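Local coordinates for tudor domain-containing protein 1 (Homo sapiens, PDB 5M9N), which probably helps silence transposable elements during spermatogenesis through the piRNA pathway, and binds arginine-methylated Piwi proteins through its Tudor domains, at residues V28-V40 and E48-K60. Sequence-based numbering, arbitrary orientation.
Sequences VLTLNVGDEFCGV and EDFFCQQLQSGRK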
ATOM      1  N   VAL A  28      -1.760 -12.081   3.062  1.00 47.66           N
ATOM      2  CA  VAL A  28      -2.014 -10.865   3.859  1.00 48.01           C
ATOM      3  C   VAL A  28      -1.170 -10.921   5.123  1.00 50.53           C
ATOM      4  O   VAL A  28      -1.099 -11.961   5.793  1.00 50.88           O
ATOM      5  CB  VAL A  28      -3.504 -10.732   4.208  1.00 49.28           C
ATOM      6  CG1 VAL A  28      -3.746  -9.608   5.213  1.00 50.55           C
ATOM      7  CG2 VAL A  28      -4.319 -10.474   2.940  1.00 49.25           C
ATOM      8  N   LEU A  29      -0.525  -9.802   5.450  1.00 50.36           N
ATOM      9  CA  LEU A  29       0.174  -9.720   6.710  1.00 51.37           C
ATOM     10  C   LEU A  29      -0.830  -9.945   7.846  1.00 52.22           C
ATOM     11  O   LEU A  29      -1.918  -9.379   7.859  1.00 51.90           O
ATOM     12  CB  LEU A  29       0.884  -8.376   6.861  1.00 50.91           C
ATOM     13  CG  LEU A  29       2.068  -8.196   5.922  1.00 49.84           C
ATOM     14  CD1 LEU A  29       2.384  -6.729   5.721  1.00 49.60           C
ATOM     15  CD2 LEU A  29       3.311  -8.921   6.437  1.00 51.84           C
ATOM     16  N   THR A  30      -0.473 -10.864   8.734  1.00 54.47           N
ATOM     17  CA  THR A  30      -1.173 -11.091   9.981  1.00 53.79           C
ATOM     18  C   THR A  30      -0.746  -9.905  10.819  1.00 52.20           C
ATOM     19  O   THR A  30       0.469  -9.700  11.062  1.00 52.67           O
ATOM     20  CB  THR A  30      -0.735 -12.412  10.673  1.00 56.35           C
ATOM     21  OG1 THR A  30      -1.137 -13.538   9.882  1.00 56.73           O
ATOM     22  CG2 THR A  30      -1.338 -12.551  12.099  1.00 57.29           C
ATOM     23  N   LEU A  31      -1.738  -9.104  11.187  1.00 48.20           N
ATOM     24  CA  LEU A  31      -1.583  -8.006  12.104  1.00 45.69           C
ATOM     25  C   LEU A  31      -2.614  -8.251  13.181  1.00 44.01           C
ATOM     26  O   LEU A  31      -3.811  -8.112  12.945  1.00 45.90           O
ATOM     27  CB  LEU A  31      -1.820  -6.681  11.404  1.00 44.94           C
ATOM     28  CG  LEU A  31      -0.537  -5.885  11.201  1.00 46.15           C
ATOM     29  CD1 LEU A  31       0.500  -6.653  10.412  1.00 45.73           C
ATOM     30  CD2 LEU A  31      -0.883  -4.558  10.549  1.00 45.97           C
ATOM     31  N   ASN A  32      -2.154  -8.734  14.316  1.00 42.66           N
ATOM     32  CA  ASN A  32      -3.035  -8.949  15.465  1.00 42.39           C
ATOM     33  C   ASN A  32      -3.231  -7.637  16.220  1.00 39.65           C
ATOM     34  O   ASN A  32      -2.330  -6.765  16.224  1.00 37.09           O
ATOM     35  CB  ASN A  32      -2.456 -10.024  16.383  1.00 44.82           C
ATOM     36  CG  ASN A  32      -2.339 -11.378  15.693  1.00 47.35           C
ATOM     37  OD1 ASN A  32      -1.297 -12.021  15.755  1.00 49.61           O
ATOM     38  ND2 ASN A  32      -3.391 -11.798  15.004  1.00 47.97           N
ATOM     39  N   VAL A  33      -4.400  -7.503  16.860  1.00 38.02           N
ATOM     40  CA  VAL A  33      -4.653  -6.356  17.717  1.00 37.57           C
ATOM     41  C   VAL A  33      -3.529  -6.364  18.791  1.00 37.41           C
ATOM     42  O   VAL A  33      -3.127  -7.413  19.275  1.00 37.01           O
ATOM     43  CB  VAL A  33      -6.061  -6.382  18.411  1.00 38.44           C
ATOM     44  CG1 VAL A  33      -6.205  -5.177  19.333  1.00 38.46           C
ATOM     45  CG2 VAL A  33      -7.208  -6.400  17.393  1.00 38.33           C
ATOM     46  N   GLY A  34      -3.012  -5.201  19.125  1.00 37.34           N
ATOM     47  CA  GLY A  34      -1.887  -5.125  20.058  1.00 38.33           C
ATOM     48  C   GLY A  34      -0.515  -5.279  19.421  1.00 38.58           C
ATOM     49  O   GLY A  34       0.459  -4.930  20.050  1.00 39.62           O
ATOM     50  N   ASP A  35      -0.408  -5.746  18.171  1.00 38.41           N
ATOM     51  CA  ASP A  35       0.893  -5.721  17.500  1.00 38.67           C
ATOM     52  C   ASP A  35       1.364  -4.298  17.379  1.00 37.91           C
ATOM     53  O   ASP A  35       0.573  -3.400  17.074  1.00 36.24           O
ATOM     54  CB  ASP A  35       0.863  -6.325  16.098  1.00 38.85           C
ATOM     55  CG  ASP A  35       0.683  -7.825  16.116  1.00 40.60           C
ATOM     56  OD1 ASP A  35       0.526  -8.431  17.191  1.00 43.07           O
ATOM     57  OD2 ASP A  35       0.662  -8.406  15.033  1.00 42.34           O
ATOM     58  N   GLU A  36       2.652  -4.105  17.650  1.00 37.56           N
ATOM     59  CA  GLU A  36       3.328  -2.888  17.305  1.00 38.18           C
ATOM     60  C   GLU A  36       4.427  -3.263  16.320  1.00 37.41           C
ATOM     61  O   GLU A  36       5.016  -4.364  16.397  1.00 38.43           O
ATOM     62  CB  GLU A  36       3.952  -2.222  18.513  1.00 40.06           C
ATOM     63  CG  GLU A  36       3.003  -1.820  19.595  1.00 42.16           C
ATOM     64  CD  GLU A  36       3.728  -1.092  20.725  1.00 44.52           C
ATOM     65  OE1 GLU A  36       4.657  -1.681  21.309  1.00 45.65           O
ATOM     66  OE2 GLU A  36       3.366   0.062  21.006  1.00 45.85           O
ATOM     67  N   PHE A  37       4.714  -2.396  15.368  1.00 35.87           N
ATOM     68  CA  PHE A  37       5.901  -2.629  14.531  1.00 35.18           C
ATOM     69  C   PHE A  37       6.468  -1.301  14.148  1.00 34.53           C
ATOM     70  O   PHE A  37       5.737  -0.287  14.141  1.00 33.03           O
ATOM     71  CB  PHE A  37       5.576  -3.479  13.316  1.00 34.57           C
ATOM     72  CG  PHE A  37       4.575  -2.852  12.400  1.00 34.60           C
ATOM     73  CD1 PHE A  37       4.970  -1.961  11.397  1.00 33.50           C
ATOM     74  CD2 PHE A  37       3.221  -3.184  12.512  1.00 34.81           C
ATOM     75  CE1 PHE A  37       4.040  -1.428  10.525  1.00 33.71           C
ATOM     76  CE2 PHE A  37       2.286  -2.653  11.634  1.00 33.97           C
ATOM     77  CZ  PHE A  37       2.689  -1.788  10.635  1.00 33.62           C
ATOM     78  N   CYS A  38       7.758  -1.305  13.819  1.00 34.73           N
ATOM     79  CA  CYS A  38       8.402  -0.093  13.290  1.00 35.94           C
ATOM     80  C   CYS A  38       8.085  -0.113  11.816  1.00 33.33           C
ATOM     81  O   CYS A  38       8.356  -1.099  11.162  1.00 31.78           O
ATOM     82  CB  CYS A  38       9.932  -0.052  13.504  1.00 38.19           C
ATOM     83  SG  CYS A  38      10.306   0.222  15.255  1.00 46.28           S
ATOM     84  N   GLY A  39       7.516   0.983  11.314  1.00 32.49           N
ATOM     85  CA  GLY A  39       7.293   1.109   9.896  1.00 32.15           C
ATOM     86  C   GLY A  39       7.367   2.496   9.351  1.00 32.07           C
ATOM     87  O   GLY A  39       7.697   3.446  10.060  1.00 32.16           O
ATOM     88  N   VAL A  40       6.955   2.609   8.084  1.00 31.33           N
ATOM     89  CA  VAL A  40       6.954   3.861   7.369  1.00 31.39           C
ATOM     90  C   VAL A  40       5.563   4.066   6.799  1.00 30.87           C
ATOM     91  O   VAL A  40       4.906   3.072   6.441  1.00 29.74           O
ATOM     92  CB  VAL A  40       8.043   3.911   6.271  1.00 32.39           C
ATOM     93  CG1 VAL A  40       9.437   3.757   6.903  1.00 33.36           C
ATOM     94  CG2 VAL A  40       7.848   2.854   5.204  1.00 32.31           C
ATOM     95  N   GLU A  48      -8.033   8.639   7.402  1.00 35.87           N
ATOM     96  CA  GLU A  48      -8.808   7.406   7.407  1.00 36.43           C
ATOM     97  C   GLU A  48      -8.476   6.503   6.233  1.00 35.04           C
ATOM     98  O   GLU A  48      -9.133   5.506   6.049  1.00 35.70           O
ATOM     99  CB  GLU A  48     -10.332   7.761   7.405  1.00 39.10           C
ATOM    100  CG  GLU A  48     -10.849   8.157   8.793  1.00 41.37           C
ATOM    101  CD  GLU A  48     -11.864   9.281   8.800  1.00 44.44           C
ATOM    102  OE1 GLU A  48     -12.296   9.736   7.712  1.00 48.86           O
ATOM    103  OE2 GLU A  48     -12.227   9.752   9.889  1.00 48.73           O
ATOM    104  N   ASP A  49      -7.502   6.861   5.402  1.00 33.15           N
ATOM    105  CA  ASP A  49      -7.151   6.068   4.240  1.00 31.99           C
ATOM    106  C   ASP A  49      -5.671   6.230   3.891  1.00 29.79           C
ATOM    107  O   ASP A  49      -5.293   7.167   3.237  1.00 29.74           O
ATOM    108  CB  ASP A  49      -8.097   6.458   3.057  1.00 33.73           C
ATOM    109  CG  ASP A  49      -7.912   5.620   1.853  1.00 34.60           C
ATOM    110  OD1 ASP A  49      -7.173   4.618   1.823  1.00 35.49           O
ATOM    111  OD2 ASP A  49      -8.508   5.989   0.830  1.00 39.01           O
ATOM    112  N   PHE A  50      -4.828   5.354   4.437  1.00 27.73           N
ATOM    113  CA  PHE A  50      -3.391   5.447   4.262  1.00 26.39           C
ATOM    114  C   PHE A  50      -2.771   4.072   4.385  1.00 25.45           C
ATOM    115  O   PHE A  50      -3.467   3.137   4.735  1.00 24.96           O
ATOM    116  CB  PHE A  50      -2.767   6.504   5.170  1.00 26.51           C
ATOM    117  CG  PHE A  50      -2.724   6.136   6.637  1.00 26.47           C
ATOM    118  CD1 PHE A  50      -3.786   6.427   7.474  1.00 26.77           C
ATOM    119  CD2 PHE A  50      -1.599   5.542   7.181  1.00 26.31           C
ATOM    120  CE1 PHE A  50      -3.780   6.103   8.829  1.00 26.98           C
ATOM    121  CE2 PHE A  50      -1.577   5.211   8.515  1.00 26.52           C
ATOM    122  CZ  PHE A  50      -2.642   5.509   9.351  1.00 27.03           C
ATOM    123  N   PHE A  51      -1.461   3.971   4.083  1.00 24.94           N
ATOM    124  CA  PHE A  51      -0.760   2.695   3.971  1.00 24.53           C
ATOM    125  C   PHE A  51       0.574   2.756   4.651  1.00 25.42           C
ATOM    126  O   PHE A  51       1.288   3.715   4.446  1.00 25.42           O
ATOM    127  CB  PHE A  51      -0.476   2.358   2.531  1.00 24.07           C
ATOM    128  CG  PHE A  51      -1.714   2.048   1.762  1.00 23.58           C
ATOM    129  CD1 PHE A  51      -2.393   3.036   1.141  1.00 23.55           C
ATOM    130  CD2 PHE A  51      -2.177   0.789   1.733  1.00 23.56           C
ATOM    131  CE1 PHE A  51      -3.560   2.743   0.415  1.00 23.49           C
ATOM    132  CE2 PHE A  51      -3.317   0.458   1.001  1.00 23.54           C
ATOM    133  CZ  PHE A  51      -3.990   1.432   0.333  1.00 23.35           C
ATOM    134  N   CYS A  52       0.899   1.702   5.367  1.00 26.16           N
ATOM    135  CA  CYS A  52       2.189   1.623   6.077  1.00 27.25           C
ATOM    136  C   CYS A  52       2.869   0.395   5.510  1.00 27.25           C
ATOM    137  O   CYS A  52       2.217  -0.524   5.004  1.00 26.08           O
ATOM    138  CB  CYS A  52       1.931   1.429   7.592  1.00 27.65           C
ATOM    139  SG  CYS A  52       1.233   2.907   8.332  1.00 29.42           S
ATOM    140  N   GLN A  53       4.193   0.400   5.569  1.00 27.71           N
ATOM    141  CA  GLN A  53       4.968  -0.790   5.392  1.00 28.56           C
ATOM    142  C   GLN A  53       5.843  -1.006   6.644  1.00 30.06           C
ATOM    143  O   GLN A  53       6.253  -0.050   7.282  1.00 29.80           O
ATOM    144  CB  GLN A  53       5.917  -0.637   4.202  1.00 28.81           C
ATOM    145  CG  GLN A  53       5.309  -0.313   2.857  1.00 28.59           C
ATOM    146  CD  GLN A  53       6.347   0.130   1.850  1.00 29.44           C
ATOM    147  OE1 GLN A  53       7.177   0.992   2.145  1.00 30.70           O
ATOM    148  NE2 GLN A  53       6.341  -0.479   0.667  1.00 29.09           N
ATOM    149  N   GLN A  54       6.135  -2.268   6.904  1.00 31.69           N
ATOM    150  CA  GLN A  54       6.993  -2.689   7.941  1.00 34.94           C
ATOM    151  C   GLN A  54       8.398  -2.366   7.500  1.00 35.95           C
ATOM    152  O   GLN A  54       8.802  -2.699   6.386  1.00 36.06           O
ATOM    153  CB  GLN A  54       6.828  -4.173   8.180  1.00 36.49           C
ATOM    154  CG  GLN A  54       5.436  -4.537   8.645  1.00 38.13           C
ATOM    155  CD  GLN A  54       5.228  -6.030   8.735  1.00 40.98           C
ATOM    156  OE1 GLN A  54       5.966  -6.808   8.138  1.00 44.55           O
ATOM    157  NE2 GLN A  54       4.224  -6.442   9.488  1.00 43.18           N
ATOM    158  N   LEU A  55       9.159  -1.724   8.358  1.00 38.06           N
ATOM    159  CA  LEU A  55      10.529  -1.377   7.997  1.00 41.11           C
ATOM    160  C   LEU A  55      11.306  -2.642   7.605  1.00 43.10           C
ATOM    161  O   LEU A  55      12.065  -2.631   6.640  1.00 45.56           O
ATOM    162  CB  LEU A  55      11.184  -0.607   9.127  1.00 42.60           C
ATOM    163  CG  LEU A  55      12.634  -0.190   8.917  1.00 45.10           C
ATOM    164  CD1 LEU A  55      12.921   0.480   7.568  1.00 45.32           C
ATOM    165  CD2 LEU A  55      13.044   0.703  10.078  1.00 44.90           C
ATOM    166  N   GLN A  56      11.044  -3.762   8.260  1.00 46.85           N
ATOM    167  CA  GLN A  56      11.783  -5.005   7.982  1.00 52.35           C
ATOM    168  C   GLN A  56      11.538  -5.596   6.573  1.00 54.13           C
ATOM    169  O   GLN A  56      12.158  -6.602   6.225  1.00 58.39           O
ATOM    170  CB  GLN A  56      11.536  -6.069   9.088  1.00 54.48           C
ATOM    171  CG  GLN A  56      12.470  -5.992  10.299  1.00 58.41           C
ATOM    172  CD  GLN A  56      11.829  -5.375  11.533  1.00 60.16           C
ATOM    173  OE1 GLN A  56      11.568  -4.178  11.544  1.00 63.81           O
ATOM    174  NE2 GLN A  56      11.595  -6.183  12.586  1.00 61.30           N
ATOM    175  N   SER A  57      10.673  -4.940   5.780  1.00 52.73           N
ATOM    176  CA  SER A  57      10.346  -5.268   4.384  1.00 49.50           C
ATOM    177  C   SER A  57      11.305  -4.817   3.292  1.00 49.58           C
ATOM    178  O   SER A  57      11.121  -5.229   2.123  1.00 50.27           O
ATOM    179  CB  SER A  57       8.959  -4.624   4.000  1.00 47.32           C
ATOM    180  OG  SER A  57       9.055  -3.212   3.662  1.00 44.40           O
ATOM    181  N   GLY A  58      12.251  -3.940   3.598  1.00 47.08           N
ATOM    182  CA  GLY A  58      13.108  -3.348   2.579  1.00 47.29           C
ATOM    183  C   GLY A  58      13.824  -4.373   1.708  1.00 49.21           C
ATOM    184  O   GLY A  58      13.847  -4.257   0.461  1.00 47.26           O
ATOM    185  N   ARG A  59      14.377  -5.396   2.362  1.00 50.86           N
ATOM    186  CA  ARG A  59      15.233  -6.376   1.681  1.00 52.30           C
ATOM    187  C   ARG A  59      14.361  -7.372   0.934  1.00 50.19           C
ATOM    188  O   ARG A  59      14.550  -7.603  -0.260  1.00 49.47           O
ATOM    189  CB  ARG A  59      16.107  -7.125   2.693  1.00 56.61           C
ATOM    190  CG  ARG A  59      17.036  -6.224   3.526  1.00 60.69           C
ATOM    191  CD  ARG A  59      17.236  -6.726   4.963  1.00 64.05           C
ATOM    192  NE  ARG A  59      18.185  -7.845   5.058  1.00 67.51           N
ATOM    193  CZ  ARG A  59      19.485  -7.760   5.373  1.00 67.92           C
ATOM    194  NH1 ARG A  59      20.068  -6.590   5.647  1.00 69.55           N
ATOM    195  NH2 ARG A  59      20.223  -8.875   5.404  1.00 69.10           N
ATOM    196  N   LYS A  60      13.421  -7.965   1.670  1.00 49.38           N
ATOM    197  CA  LYS A  60      12.441  -8.936   1.153  1.00 49.11           C
ATOM    198  C   LYS A  60      11.699  -8.401  -0.102  1.00 45.91           C
ATOM    199  O   LYS A  60      11.403  -9.142  -1.046  1.00 46.87           O
ATOM    200  CB  LYS A  60      11.440  -9.254   2.261  1.00 51.62           C
ATOM    201  CG  LYS A  60      10.828 -10.633   2.167  1.00 54.35           C
ATOM    202  CD  LYS A  60      11.643 -11.683   2.911  1.00 57.55           C
ATOM    203  CE  LYS A  60      11.365 -13.103   2.434  1.00 58.97           C
ATOM    204  NZ  LYS A  60      12.180 -13.411   1.230  1.00 60.28           N
TER
HETATM  205  O   HOH W   1       8.742  -3.990  10.998  1.00 43.42           O
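Val40 and Gln53 form an antiparallel hydrogen-bonded pair where strands 36-44 and 49-54 meet as a beta hairpin of the extended Tudor domain. Val40 N to Gln53 O and Gln53 N to Val40 O are both 2.9 Å. Val40 O also receives the CA-H of Cys52. Gly39 faces Gln54 in the next pair, and its CA comes 3.0 Å from Gln53 O. Next to this pair, Leu55 N gives a nearly straight hydrogen bond to Cys38 O (3.0 Å, 171°).

The tight part is the packing of Gln54 on Phe37, Leu29 and Leu31. Gln54 CG sits over one face of the Phe37 ring, 4.1 Å from the centroid, as a CH-pi contact. The extended Gln54 chain carries its amide on to the leucines, with NE2 3.8 Å from Leu31 CD1. Ile146 touches Leu29, Leu31 and Phe37.

The Cys38 and Leu55 end is looser and exposed. There a water bridges Cys38 O and Gln56 OE1. Val40 and Gln53 share a face of the sheet, where Val40 CG2 lies 3.6 Å from Gln53 OE1, while Gln53 NE2 bonds to Asp119 O.

The chemistry implies a hairpin fixed by backbone bonds, with the Gln54 methylenes and amide serving as packing surface.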